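Local coordinates for putative cytoplasmic protein (PDB 4J32) that probably hydrolyses peptidoglycan as an amidase effector of the type VI secretion system, related to NlpC/P60 papain-like cysteine peptidases and bound here by its immunity protein Tai4, at residues A[23-28]-A[61-66]; A[76-81]-A[97-102]; A[102-107]-A[169-174]; A[110-115]-A[165-170]; A[124-129]-A[139-144]. All coordinates share one frame; numbering follows the deposited sequence. Where two conformers were deposited one is given.

Interaction 1. Residues A[23-28]-A[61-66]; sequences WLAFRK and MSYVLN
Val-64 CG2 sits at the edge of the Phe-26 ring, near its plane, 3.8 Å from Phe-26 CD1. It also touches Phe-26 CB, filling the corner where the ring leaves its helix. Met-61 SD approaches the same ring edge near CE1, but Met-61 was modelled in two conformers, which makes this touch less certain. The other ring, Tyr-63, is met obliquely. Ala-25 O lies 3.2 Å from Tyr-63 CE2, and Lys-28 CB comes within 3.6 Å of Tyr-63 OH. CG of Tyr-63 is anti to the backbone N (chi1 -177°), which carries the ring out across the carbonyl of Ala-25 as far as Lys-28. The Lys-28 chain then bends at chi2 and chi3, taking NZ away from the tyrosine to a hydrogen bond with a bound 2-ethoxyethanol. Between the two rings, Ala-25 points its CB at the other helix, 4.2 Å from Val-64 CA. With so small a residue at the crossing, the CA atoms of Ala-25 and Val-64 stand 5.4 Å apart and the two axes approach to 8.5 Å, running at 134° to each other. The pair packs on the main sheet: Phe-26 rests on Thr-141 and Leu-142 of strand 138-143, and Trp-23 also covers Leu-142. Tyr-63 reaches Tyr-89 of strand 88-90, while Leu-65 turns to Tyr-99 of helix 93-103.

Interaction 2. Residues A[76-81]-A[97-102]; sequences SPYAKV and IDYLTH
Tyr-78 and Tyr-99 bring their CA atoms to 7.5 Å where residues 76-79, bent by an inverse gamma turn centred on Pro-77, run past one side of helix 93-103. The Tyr-78 ring lies against this helix. Tyr-99 CB is over one of its faces, 4.2 Å from the ring centroid, in a CH-pi contact offset toward the rim. The two tyrosine rings meet obliquely, with planes 75° apart, and Tyr-78 CE2 touches the edge of the other ring 3.8 Å from Tyr-99 CD1. Ser-76 OG completes this corner in the plane of the Tyr-99 ring, 3.3 Å from Tyr-99 CD1 and as close to CE1. Its chi1 of -159° sets the hydroxyl anti to the backbone N and out toward that edge. The loop is drawn together by Lys-80, whose chain curls back to give NZ hydrogen bonds to Ser-76 O and Tyr-78 O, each in the carbonyl plane, as well as to Arg-74 O. Three carbonyls thus grip one ammonium group. The contact ties the approach to the small sheet of strands 80-82 and 88-90 onto the helix, and Ile-90 of that sheet also touches both tyrosines. Further along, Tyr-78 OH reaches within 3.6 Å of His-102 ND1. That nitrogen donates at 2.9 Å to Asp-98 O, which lies near the imidazole plane, while His-102 N reaches the same oxygen from the opposite face of its carbonyl.

Interaction 3. Residues A[102-107]-A[169-174]; sequences HTMGKP and TLWILP
Trp-171, on strand 164-172, is sandwiched between Met-104 and Pro-107 of the loop that leaves helix 93-103, with a Met-aromatic contact on one face. Starting at its root, Trp-171 CB is touched by Met-104 CE at 3.4 Å. A chi1 of -76° puts CG beside the backbone N and directs the indole between Met-104 and Pro-107. Next comes Trp-171 CD1, with Met-104 CB 3.5 Å away and Pro-107 CA at 3.6 Å. Met-104 CB lies over the five-membered ring in a CH-pi contact, and Met-104 SD stands farther above the same face, 5.2 Å from the centroid. Trp-171 NE1 donates to Gly-105 O at 2.9 Å, a nearly straight bond (159°) in the indole plane, although the donor stands 49° out of the carbonyl plane. Gly-105 breaks from helical geometry with a positive phi just where its carbonyl is presented. At the benzene end, Trp-171 CZ2 meets Pro-107 CG at 4.1 Å and packs on Leu-100 and Thr-101. Arg-16 hydrogen-bonds to Met-104 O and Ile-172 O, adding a polar bridge between loop and strand beside the indole's own bond. Met-104 also lines a pocket holding 2-ethoxyethanol. On the face of the indole away from Met-104, the packing is tight: Pro-107 CB presses to 3.5 Å of Thr-169 CG2.

Interaction 4. Residues A[110-115]-A[165-170]; sequences IVNNPK and PEVGTL
Val-111 and Gly-168 form the antiparallel hydrogen-bonded pair at the heart of this edge of the sheet. Val-111 N gives to Gly-168 O at 2.8 Å, and Gly-168 N returns a bond to Val-111 O at 2.9 Å. A third backbone bond, Asn-113 N to Glu-166 O, meets its acceptor from well above the carbonyl plane; Asn-113 itself has left-handed backbone angles. CA-H...O contacts fill in between, such as Val-167 CA to Val-111 O at 3.4 Å. Among the apolar contacts, Pro-114 folds back over the partner strand: its CG is 3.7 Å from Pro-165 CB and 3.5 Å from Gly-168 N, and Gly-168 offers no side chain to block it. On the other face Ile-110 lies alongside Val-167 in the conformer described. Two waters extend the pairing past the strand end, both donating to Pro-165 O; one also donates to Asn-113 OD1 at 2.7 Å, the other to Pro-114 O. Along its far edge strand 164-172 carries a classic beta bulge, Glu-166 and Val-167 against Lys-129. Beyond Asn-113, then, proline packing and bridging water take over from direct backbone bonds, and this end of the edge strand is held partly through solvent.

Interaction 5. Residues A[124-129]-A[139-144]; sequences GIIVVK and HVTLWN
Ile-126 and Thr-141 run alongside each other in the same direction at the centre of the beta hairpin formed by strands 124-131 and 138-143. CG1 of Ile-126 (chi1 -168°) and OG1 of Thr-141 (chi1 -167°) are both anti to N, which leaves each CG2 in the crowded position between backbone N and carbonyl carbon and brings Ile-126 CG2 to 3.6 Å from Thr-141 CG2. The same isoleucine methyl reaches Trp-143 CB at 3.9 Å. Thr-141 OG1 is left to face Ser-149 and Asp-150, with weak hydrogen bonds to both. Farther along this face, His-139 NE2 is hydrogen-bonded to Asp-150, and His-139 packs on Ser-72 of the immunity protein chain. The Trp-143 indole leads away from the hairpin and gives NE1 to Phe-119 O. The other face is aliphatic. Leu-142 has CG beside the backbone N and an extended chi2, so that its CD2 meets Ile-125 CG1 at 3.7 Å. In the conformer described, Val-140 CG1 lies 3.7 Å from Val-127 CG2 and 4.1 Å from Ile-125 CG2. Ile-97 and Leu-100 of helix 93-103 cover Val-140, so this helix packs on the aliphatic side of the papain-like sheet. Backbone bonding is regular, with three hydrogen-bonded pairs; at the start of strand 124-131, Gly-124 N donates to Trp-143 O at 2.9 Å.

From the N terminus, interaction 1 closes first, bringing helix 57-67 back onto helix 19-28. Interaction 2 follows in series, folding 76-81 against helix 93-103, and the packing of helix 57-67 on helix 93-103 joins the two. Interaction 3 opens where interaction 2 ends, at the shared His-102, and spans the chain to its C-terminal strand. Interaction 4 begins a little later and ends on the same strand, sharing Thr-169 and Leu-170 with interaction 3. The hairpin of interaction 5 falls within both of these long loops. Strand 164-172 lies between 109-112 and 124-131, so interactions 3, 4 and 5 meet in one sheet, against which interactions 1 and 2 pack their helices.

Interaction 1. Residues A[23-28]-A[61-66]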
# COMPACT_ATOMS: atom_id res chain seq x y z
N TRP A 23 31.31 16.85 19.26
CA TRP A 23 30.97 15.55 19.87
C TRP A 23 29.93 15.74 20.96
O TRP A 23 28.95 14.96 21.06
CB TRP A 23 32.24 14.90 20.43
CG TRP A 23 32.10 13.41 20.74
CD1 TRP A 23 31.88 12.83 21.96
CD2 TRP A 23 32.18 12.32 19.79
NE1 TRP A 23 31.84 11.46 21.84
CE2 TRP A 23 32.01 11.12 20.52
CE3 TRP A 23 32.40 12.25 18.40
CZ2 TRP A 23 32.04 9.85 19.91
CZ3 TRP A 23 32.43 10.98 17.78
CH2 TRP A 23 32.25 9.80 18.55
N LEU A 24 30.13 16.77 21.80
CA LEU A 24 29.15 17.11 22.81
C LEU A 24 27.79 17.44 22.18
O LEU A 24 26.74 16.99 22.66
CB LEU A 24 29.67 18.33 23.62
CG LEU A 24 28.86 18.97 24.73
CD1 LEU A 24 29.82 19.84 25.56
CD2 LEU A 24 27.66 19.79 24.22
N ALA A 25 27.80 18.27 21.16
CA ALA A 25 26.52 18.70 20.56
C ALA A 25 25.79 17.50 19.92
O ALA A 25 24.58 17.33 20.08
CB ALA A 25 26.78 19.78 19.49
N PHE A 26 26.55 16.64 19.24
CA PHE A 26 25.95 15.44 18.61
C PHE A 26 25.19 14.59 19.63
O PHE A 26 24.08 14.12 19.35
CB PHE A 26 27.02 14.60 17.91
CG PHE A 26 26.42 13.53 16.98
CD1 PHE A 26 26.31 13.77 15.61
CD2 PHE A 26 25.92 12.34 17.52
CE1 PHE A 26 25.74 12.79 14.76
CE2 PHE A 26 25.34 11.35 16.67
CZ PHE A 26 25.25 11.60 15.31
N ARG A 27 25.78 14.38 20.81
CA ARG A 27 25.14 13.61 21.86
C ARG A 27 23.74 14.13 22.22
O ARG A 27 22.84 13.33 22.48
CB ARG A 27 26.03 13.56 23.10
CG ARG A 27 25.51 12.66 24.21
CD ARG A 27 26.43 12.69 25.43
NE ARG A 27 27.72 12.09 25.15
CZ ARG A 27 28.88 12.75 25.18
NH1 ARG A 27 28.91 14.05 25.50
NH2 ARG A 27 30.00 12.10 24.95
N LYS A 28 23.55 15.45 22.19
CA LYS A 28 22.26 16.05 22.57
C LYS A 28 21.13 15.57 21.66
O LYS A 28 19.97 15.59 22.05
CB LYS A 28 22.30 17.58 22.54
CG LYS A 28 23.46 18.24 23.33
CD LYS A 28 23.71 17.69 24.72
CE LYS A 28 22.66 18.10 25.73
NZ LYS A 28 23.09 17.67 27.12
N MET A 61 23.67 16.27 12.09
CA MET A 61 24.84 16.99 11.60
C MET A 61 24.57 18.50 11.51
O MET A 61 25.43 19.32 11.84
CB MET A 61 25.29 16.41 10.26
CG MET A 61 26.06 15.09 10.39
SD MET A 61 27.48 15.18 11.50
CE MET A 61 28.47 16.45 10.68
N SER A 62 23.35 18.87 11.10
CA SER A 62 22.97 20.28 11.10
C SER A 62 23.01 20.88 12.51
O SER A 62 23.50 21.99 12.72
CB SER A 62 21.57 20.46 10.49
OG SER A 62 21.57 20.08 9.12
N TYR A 63 22.47 20.14 13.47
CA TYR A 63 22.52 20.56 14.87
C TYR A 63 23.98 20.82 15.31
O TYR A 63 24.27 21.86 15.91
CB TYR A 63 21.84 19.52 15.76
CG TYR A 63 21.77 19.89 17.23
CD1 TYR A 63 20.66 20.56 17.74
CD2 TYR A 63 22.81 19.53 18.11
CE1 TYR A 63 20.59 20.88 19.10
CE2 TYR A 63 22.75 19.85 19.47
CZ TYR A 63 21.64 20.53 19.96
OH TYR A 63 21.53 20.85 21.30
N VAL A 64 24.88 19.89 15.01
CA VAL A 64 26.31 20.05 15.32
C VAL A 64 26.86 21.37 14.76
O VAL A 64 27.50 22.16 15.48
CB VAL A 64 27.14 18.85 14.76
CG1 VAL A 64 28.67 19.15 14.77
CG2 VAL A 64 26.80 17.56 15.53
N LEU A 65 26.62 21.62 13.48
CA LEU A 65 27.13 22.85 12.86
C LEU A 65 26.52 24.10 13.50
O LEU A 65 27.22 25.07 13.84
CB LEU A 65 26.85 22.82 11.35
CG LEU A 65 27.57 21.67 10.61
CD1 LEU A 65 26.95 21.49 9.23
CD2 LEU A 65 29.07 21.95 10.51
N ASN A 66 25.21 24.07 13.70
CA ASN A 66 24.52 25.21 14.32
C ASN A 66 25.00 25.45 15.73
O ASN A 66 25.15 26.60 16.13
CB ASN A 66 23.00 25.03 14.29
CG ASN A 66 22.44 25.17 12.89
OD1 ASN A 66 22.95 25.94 12.09
ND2 ASN A 66 21.40 24.41 12.58

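Interaction 2. Residues A[76-81]-A[97-102]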
# COMPACT_ATOMS: atom_id res chain seq x y z
N SER A 76 22.02 28.98 1.80
CA SER A 76 22.72 27.79 1.31
C SER A 76 21.82 27.05 0.32
O SER A 76 20.62 26.88 0.59
CB SER A 76 23.03 26.86 2.49
OG SER A 76 24.09 26.00 2.15
N PRO A 77 22.36 26.62 -0.84
CA PRO A 77 21.54 26.01 -1.89
C PRO A 77 21.14 24.55 -1.61
O PRO A 77 21.36 23.69 -2.46
CB PRO A 77 22.45 26.09 -3.13
CG PRO A 77 23.84 25.99 -2.56
CD PRO A 77 23.78 26.72 -1.24
N TYR A 78 20.56 24.31 -0.44
CA TYR A 78 20.13 22.98 0.01
C TYR A 78 18.79 23.09 0.74
O TYR A 78 18.56 24.07 1.46
CB TYR A 78 21.17 22.37 0.97
CG TYR A 78 22.54 22.35 0.34
CD1 TYR A 78 22.85 21.43 -0.67
CD2 TYR A 78 23.51 23.28 0.70
CE1 TYR A 78 24.11 21.43 -1.29
CE2 TYR A 78 24.77 23.29 0.10
CZ TYR A 78 25.05 22.36 -0.89
OH TYR A 78 26.27 22.37 -1.50
N ALA A 79 17.93 22.10 0.56
CA ALA A 79 16.64 22.09 1.25
C ALA A 79 16.86 22.06 2.77
O ALA A 79 17.67 21.28 3.27
CB ALA A 79 15.79 20.90 0.77
N LYS A 80 16.17 22.93 3.50
CA LYS A 80 16.35 22.99 4.95
C LYS A 80 15.09 23.55 5.59
O LYS A 80 14.29 24.20 4.92
CB LYS A 80 17.54 23.89 5.30
CG LYS A 80 17.33 25.37 4.93
CD LYS A 80 18.64 26.19 4.99
CE LYS A 80 19.46 26.09 3.71
NZ LYS A 80 18.79 26.78 2.56
N VAL A 81 14.91 23.24 6.87
CA VAL A 81 13.80 23.80 7.64
C VAL A 81 14.34 24.37 8.94
O VAL A 81 15.36 23.91 9.46
CB VAL A 81 12.68 22.76 7.94
CG1 VAL A 81 12.07 22.21 6.65
CG2 VAL A 81 13.22 21.60 8.76
N ILE A 97 26.00 15.99 2.64
CA ILE A 97 27.30 15.62 2.05
C ILE A 97 27.83 16.75 1.16
O ILE A 97 29.00 17.17 1.29
CB ILE A 97 27.21 14.28 1.29
CG1 ILE A 97 26.96 13.15 2.30
CG2 ILE A 97 28.54 14.01 0.54
CD1 ILE A 97 26.66 11.77 1.66
N ASP A 98 26.98 17.25 0.27
CA ASP A 98 27.39 18.30 -0.67
C ASP A 98 27.72 19.60 0.07
O ASP A 98 28.67 20.30 -0.29
CB ASP A 98 26.31 18.55 -1.72
CG ASP A 98 26.25 17.45 -2.76
OD1 ASP A 98 27.29 16.81 -3.06
OD2 ASP A 98 25.15 17.24 -3.29
N TYR A 99 26.93 19.89 1.11
CA TYR A 99 27.16 21.08 1.95
C TYR A 99 28.56 21.06 2.55
O TYR A 99 29.31 22.06 2.47
CB TYR A 99 26.10 21.19 3.07
CG TYR A 99 26.33 22.39 3.99
CD1 TYR A 99 25.77 23.64 3.70
CD2 TYR A 99 27.15 22.27 5.13
CE1 TYR A 99 25.99 24.76 4.56
CE2 TYR A 99 27.39 23.38 5.98
CZ TYR A 99 26.80 24.61 5.69
OH TYR A 99 27.06 25.67 6.52
N LEU A 100 28.92 19.93 3.14
CA LEU A 100 30.26 19.80 3.74
C LEU A 100 31.38 19.91 2.70
O LEU A 100 32.38 20.57 2.96
CB LEU A 100 30.36 18.49 4.55
CG LEU A 100 29.39 18.44 5.75
CD1 LEU A 100 29.18 17.00 6.15
CD2 LEU A 100 29.87 19.27 6.92
N THR A 101 31.19 19.31 1.53
CA THR A 101 32.16 19.37 0.43
C THR A 101 32.44 20.83 0.08
O THR A 101 33.58 21.20 -0.22
CB THR A 101 31.65 18.60 -0.81
OG1 THR A 101 31.42 17.23 -0.46
CG2 THR A 101 32.65 18.66 -1.94
N HIS A 102 31.41 21.68 0.16
CA HIS A 102 31.54 23.06 -0.28
C HIS A 102 31.91 24.05 0.81
O HIS A 102 32.22 25.20 0.52
CB HIS A 102 30.30 23.50 -1.05
CG HIS A 102 30.22 22.91 -2.42
ND1 HIS A 102 29.58 21.71 -2.67
CD2 HIS A 102 30.74 23.31 -3.60
CE1 HIS A 102 29.68 21.42 -3.95
NE2 HIS A 102 30.39 22.37 -4.54

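Interaction 3. Residues A[102-107]-A[169-174]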
# COMPACT_ATOMS: atom_id res chain seq x y z
N HIS A 102 31.41 21.68 0.16
CA HIS A 102 31.54 23.06 -0.28
C HIS A 102 31.91 24.05 0.81
O HIS A 102 32.22 25.20 0.52
CB HIS A 102 30.30 23.50 -1.05
CG HIS A 102 30.22 22.91 -2.42
ND1 HIS A 102 29.58 21.71 -2.67
CD2 HIS A 102 30.74 23.31 -3.60
CE1 HIS A 102 29.68 21.42 -3.95
NE2 HIS A 102 30.39 22.37 -4.54
N THR A 103 31.89 23.61 2.07
CA THR A 103 32.17 24.50 3.20
C THR A 103 33.39 24.09 4.04
O THR A 103 33.98 24.93 4.72
CB THR A 103 30.93 24.64 4.15
OG1 THR A 103 30.66 23.38 4.76
CG2 THR A 103 29.69 25.10 3.38
N MET A 104 33.75 22.80 4.01
CA MET A 104 34.77 22.27 4.95
C MET A 104 36.22 22.34 4.46
O MET A 104 37.15 22.03 5.22
CB MET A 104 34.45 20.82 5.32
CG MET A 104 33.27 20.64 6.26
SD MET A 104 33.64 21.22 7.90
CE MET A 104 34.82 20.00 8.46
N GLY A 105 36.43 22.72 3.21
CA GLY A 105 37.77 22.77 2.68
C GLY A 105 38.19 21.39 2.21
O GLY A 105 37.34 20.49 2.04
N LYS A 106 39.49 21.22 2.00
CA LYS A 106 40.02 19.96 1.48
C LYS A 106 39.84 18.88 2.53
O LYS A 106 40.19 19.10 3.71
CB LYS A 106 41.51 20.09 1.15
CG LYS A 106 41.86 21.23 0.21
CD LYS A 106 41.46 20.93 -1.24
CE LYS A 106 41.15 22.22 -2.01
NZ LYS A 106 39.91 22.88 -1.46
N PRO A 107 39.33 17.70 2.12
CA PRO A 107 39.28 16.58 3.07
C PRO A 107 40.68 16.16 3.47
O PRO A 107 41.65 16.36 2.71
CB PRO A 107 38.63 15.44 2.26
CG PRO A 107 38.02 16.09 1.06
CD PRO A 107 38.79 17.33 0.79
N THR A 169 35.40 9.52 3.54
CA THR A 169 36.07 10.83 3.54
C THR A 169 36.02 11.38 4.96
O THR A 169 34.96 11.38 5.59
CB THR A 169 35.31 11.79 2.58
OG1 THR A 169 35.29 11.23 1.27
CG2 THR A 169 35.96 13.20 2.53
N LEU A 170 37.16 11.86 5.44
CA LEU A 170 37.24 12.46 6.76
C LEU A 170 37.74 13.91 6.68
O LEU A 170 38.75 14.20 6.02
CB LEU A 170 38.15 11.61 7.68
CG LEU A 170 38.27 12.08 9.15
CD1 LEU A 170 37.05 11.72 9.98
CD2 LEU A 170 39.55 11.52 9.78
N TRP A 171 37.00 14.81 7.34
CA TRP A 171 37.52 16.16 7.62
C TRP A 171 37.88 16.19 9.10
O TRP A 171 37.01 16.03 9.94
CB TRP A 171 36.44 17.23 7.37
CG TRP A 171 36.19 17.53 5.91
CD1 TRP A 171 36.90 18.38 5.13
CD2 TRP A 171 35.16 16.99 5.08
NE1 TRP A 171 36.39 18.39 3.84
CE2 TRP A 171 35.30 17.56 3.80
CE3 TRP A 171 34.13 16.08 5.31
CZ2 TRP A 171 34.45 17.24 2.73
CZ3 TRP A 171 33.27 15.76 4.24
CH2 TRP A 171 33.44 16.35 2.97
N ILE A 172 39.16 16.38 9.39
CA ILE A 172 39.62 16.40 10.78
C ILE A 172 39.06 17.62 11.51
O ILE A 172 39.08 18.76 10.98
CB ILE A 172 41.18 16.37 10.85
CG1 ILE A 172 41.70 15.00 10.37
CG2 ILE A 172 41.69 16.73 12.24
CD1 ILE A 172 43.22 14.92 10.27
N LEU A 173 38.56 17.40 12.73
CA LEU A 173 38.17 18.49 13.62
C LEU A 173 39.22 18.66 14.72
O LEU A 173 39.65 17.67 15.31
CB LEU A 173 36.76 18.26 14.21
CG LEU A 173 35.56 18.19 13.23
CD1 LEU A 173 34.25 18.03 14.03
CD2 LEU A 173 35.48 19.44 12.35
N PRO A 174 39.64 19.92 14.98
CA PRO A 174 40.80 20.17 15.83
C PRO A 174 40.54 19.99 17.33
O PRO A 174 39.40 20.06 17.81
CB PRO A 174 41.13 21.63 15.53
CG PRO A 174 39.80 22.24 15.25
CD PRO A 174 39.08 21.18 14.45
OXT PRO A 174 41.51 19.80 18.09

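Interaction 4. Residues A[110-115]-A[165-170]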
# COMPACT_ATOMS: atom_id res chain seq x y z
N ILE A 110 40.80 10.56 2.12
CA ILE A 110 39.83 9.95 1.21
C ILE A 110 40.28 8.51 0.99
O ILE A 110 41.42 8.27 0.58
CB ILE A 110 39.72 10.69 -0.15
CG1 ILE A 110 39.42 12.20 0.06
CG2 ILE A 110 38.65 10.03 -1.04
CD1 ILE A 110 39.52 13.03 -1.25
N VAL A 111 39.37 7.56 1.25
CA VAL A 111 39.74 6.13 1.20
C VAL A 111 38.75 5.36 0.32
O VAL A 111 37.55 5.34 0.60
CB VAL A 111 39.77 5.49 2.65
CG1 VAL A 111 40.31 4.05 2.61
CG2 VAL A 111 40.56 6.34 3.63
N ASN A 112 39.25 4.75 -0.75
CA ASN A 112 38.44 3.86 -1.61
C ASN A 112 38.21 2.56 -0.86
O ASN A 112 39.13 2.04 -0.20
CB ASN A 112 39.21 3.57 -2.92
CG ASN A 112 38.31 3.03 -4.01
OD1 ASN A 112 37.11 3.31 -4.04
ND2 ASN A 112 38.89 2.27 -4.91
N ASN A 113 37.00 2.00 -0.99
CA ASN A 113 36.67 0.72 -0.34
C ASN A 113 37.08 0.71 1.13
O ASN A 113 37.85 -0.17 1.54
CB ASN A 113 37.30 -0.45 -1.09
CG ASN A 113 36.98 -0.44 -2.56
OD1 ASN A 113 35.82 -0.32 -2.95
ND2 ASN A 113 38.01 -0.51 -3.40
N PRO A 114 36.58 1.69 1.91
CA PRO A 114 37.06 1.93 3.26
C PRO A 114 36.61 0.89 4.28
O PRO A 114 35.54 0.26 4.11
CB PRO A 114 36.48 3.30 3.59
CG PRO A 114 35.18 3.32 2.84
CD PRO A 114 35.51 2.64 1.54
N LYS A 115 37.45 0.68 5.30
CA LYS A 115 37.10 -0.09 6.49
C LYS A 115 37.33 0.84 7.67
O LYS A 115 38.10 1.80 7.57
CB LYS A 115 38.00 -1.32 6.68
CG LYS A 115 38.43 -2.05 5.42
CD LYS A 115 39.48 -3.12 5.76
CE LYS A 115 40.81 -2.50 6.21
NZ LYS A 115 41.76 -2.18 5.08
N PRO A 165 30.52 -0.05 1.79
CA PRO A 165 31.16 1.26 1.62
C PRO A 165 32.04 1.27 0.35
O PRO A 165 32.81 0.34 0.11
CB PRO A 165 32.04 1.40 2.88
CG PRO A 165 31.61 0.30 3.82
CD PRO A 165 30.97 -0.76 3.01
N GLU A 166 31.87 2.31 -0.47
CA GLU A 166 32.68 2.51 -1.68
C GLU A 166 33.78 3.56 -1.44
O GLU A 166 34.93 3.37 -1.83
CB GLU A 166 31.78 3.00 -2.83
CG GLU A 166 30.78 1.99 -3.37
CD GLU A 166 29.51 2.66 -3.86
OE1 GLU A 166 29.22 3.84 -3.47
OE2 GLU A 166 28.76 2.00 -4.60
N VAL A 167 33.40 4.68 -0.81
CA VAL A 167 34.34 5.77 -0.52
C VAL A 167 34.08 6.35 0.88
O VAL A 167 32.93 6.61 1.25
CB VAL A 167 34.27 6.94 -1.55
CG1 VAL A 167 35.50 7.87 -1.41
CG2 VAL A 167 34.13 6.45 -2.97
N GLY A 168 35.15 6.56 1.64
CA GLY A 168 35.06 7.20 2.95
C GLY A 168 35.93 8.44 2.98
O GLY A 168 37.06 8.40 2.51
N THR A 169 35.40 9.52 3.54
CA THR A 169 36.07 10.83 3.54
C THR A 169 36.02 11.38 4.96
O THR A 169 34.96 11.38 5.59
CB THR A 169 35.31 11.79 2.58
OG1 THR A 169 35.29 11.23 1.27
CG2 THR A 169 35.96 13.20 2.53
N LEU A 170 37.16 11.86 5.44
CA LEU A 170 37.24 12.46 6.76
C LEU A 170 37.74 13.91 6.68
O LEU A 170 38.75 14.20 6.02
CB LEU A 170 38.15 11.61 7.68
CG LEU A 170 38.27 12.08 9.15
CD1 LEU A 170 37.05 11.72 9.98
CD2 LEU A 170 39.55 11.52 9.78
O HOH W 1 33.59 -1.41 -1.85
O HOH W 2 34.56 -1.21 1.60

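Interaction 5. Residues A[124-129]-A[139-144]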
# COMPACT_ATOMS: atom_id res chain seq x y z
N GLY A 124 37.00 13.48 13.50
CA GLY A 124 36.27 14.60 12.88
C GLY A 124 34.99 14.17 12.21
O GLY A 124 34.30 13.29 12.71
N ILE A 125 34.66 14.80 11.09
CA ILE A 125 33.41 14.50 10.42
C ILE A 125 33.70 13.46 9.33
O ILE A 125 34.58 13.66 8.50
CB ILE A 125 32.81 15.77 9.77
CG1 ILE A 125 32.50 16.84 10.84
CG2 ILE A 125 31.56 15.42 8.94
CD1 ILE A 125 32.19 18.21 10.25
N ILE A 126 32.95 12.35 9.35
CA ILE A 126 33.14 11.28 8.38
C ILE A 126 31.92 11.13 7.45
O ILE A 126 30.77 11.18 7.89
CB ILE A 126 33.51 9.93 9.06
CG1 ILE A 126 33.99 8.89 8.03
CG2 ILE A 126 32.35 9.38 9.92
CD1 ILE A 126 34.94 7.88 8.62
N VAL A 127 32.20 10.95 6.16
CA VAL A 127 31.17 10.62 5.19
C VAL A 127 31.54 9.29 4.59
O VAL A 127 32.70 9.07 4.23
CB VAL A 127 31.08 11.70 4.05
CG1 VAL A 127 30.18 11.22 2.89
CG2 VAL A 127 30.57 13.02 4.62
N VAL A 128 30.56 8.38 4.51
CA VAL A 128 30.74 7.14 3.77
C VAL A 128 29.64 7.06 2.70
O VAL A 128 28.46 7.23 3.02
CB VAL A 128 30.71 5.91 4.71
CG1 VAL A 128 31.03 4.64 3.95
CG2 VAL A 128 31.67 6.09 5.90
N LYS A 129 30.04 6.84 1.46
CA LYS A 129 29.08 6.59 0.39
C LYS A 129 29.25 5.14 -0.01
O LYS A 129 30.37 4.60 -0.04
CB LYS A 129 29.33 7.50 -0.82
CG LYS A 129 29.01 8.99 -0.57
CD LYS A 129 29.48 9.80 -1.79
CE LYS A 129 29.21 11.31 -1.66
NZ LYS A 129 30.35 12.13 -2.28
N HIS A 139 26.09 7.98 4.44
CA HIS A 139 25.85 8.39 5.83
C HIS A 139 26.90 9.44 6.17
O HIS A 139 27.99 9.44 5.58
CB HIS A 139 25.99 7.19 6.78
CG HIS A 139 25.33 7.39 8.10
ND1 HIS A 139 23.96 7.45 8.25
CD2 HIS A 139 25.85 7.56 9.34
CE1 HIS A 139 23.66 7.65 9.53
NE2 HIS A 139 24.80 7.72 10.21
N VAL A 140 26.54 10.35 7.07
CA VAL A 140 27.43 11.40 7.56
C VAL A 140 27.32 11.40 9.07
O VAL A 140 26.20 11.45 9.61
CB VAL A 140 27.00 12.84 7.13
CG1 VAL A 140 28.17 13.84 7.35
CG2 VAL A 140 26.47 12.89 5.72
N THR A 141 28.46 11.35 9.76
CA THR A 141 28.44 11.33 11.23
C THR A 141 29.79 11.84 11.79
O THR A 141 30.64 12.30 11.03
CB THR A 141 28.06 9.92 11.80
OG1 THR A 141 27.77 10.01 13.20
CG2 THR A 141 29.14 8.91 11.54
N LEU A 142 29.97 11.77 13.11
CA LEU A 142 31.26 12.08 13.71
C LEU A 142 31.99 10.80 14.04
O LEU A 142 31.37 9.74 14.23
CB LEU A 142 31.09 12.93 14.99
CG LEU A 142 30.33 14.25 14.80
CD1 LEU A 142 30.31 14.94 16.14
CD2 LEU A 142 31.02 15.14 13.78
N TRP A 143 33.31 10.91 14.10
CA TRP A 143 34.20 9.79 14.31
C TRP A 143 35.28 10.25 15.27
O TRP A 143 35.91 11.30 15.05
CB TRP A 143 34.79 9.36 12.94
CG TRP A 143 35.94 8.41 13.00
CD1 TRP A 143 37.27 8.73 12.87
CD2 TRP A 143 35.88 6.99 13.19
NE1 TRP A 143 38.04 7.58 12.97
CE2 TRP A 143 37.21 6.51 13.16
CE3 TRP A 143 34.83 6.08 13.37
CZ2 TRP A 143 37.52 5.15 13.32
CZ3 TRP A 143 35.14 4.73 13.52
CH2 TRP A 143 36.47 4.29 13.49
N ASN A 144 35.50 9.50 16.35
CA ASN A 144 36.48 9.94 17.35
C ASN A 144 37.82 9.22 17.30
O ASN A 144 38.60 9.27 18.27
CB ASN A 144 35.87 9.86 18.77
CG ASN A 144 35.76 8.42 19.26
OD1 ASN A 144 36.02 7.48 18.51
ND2 ASN A 144 35.37 8.26 20.52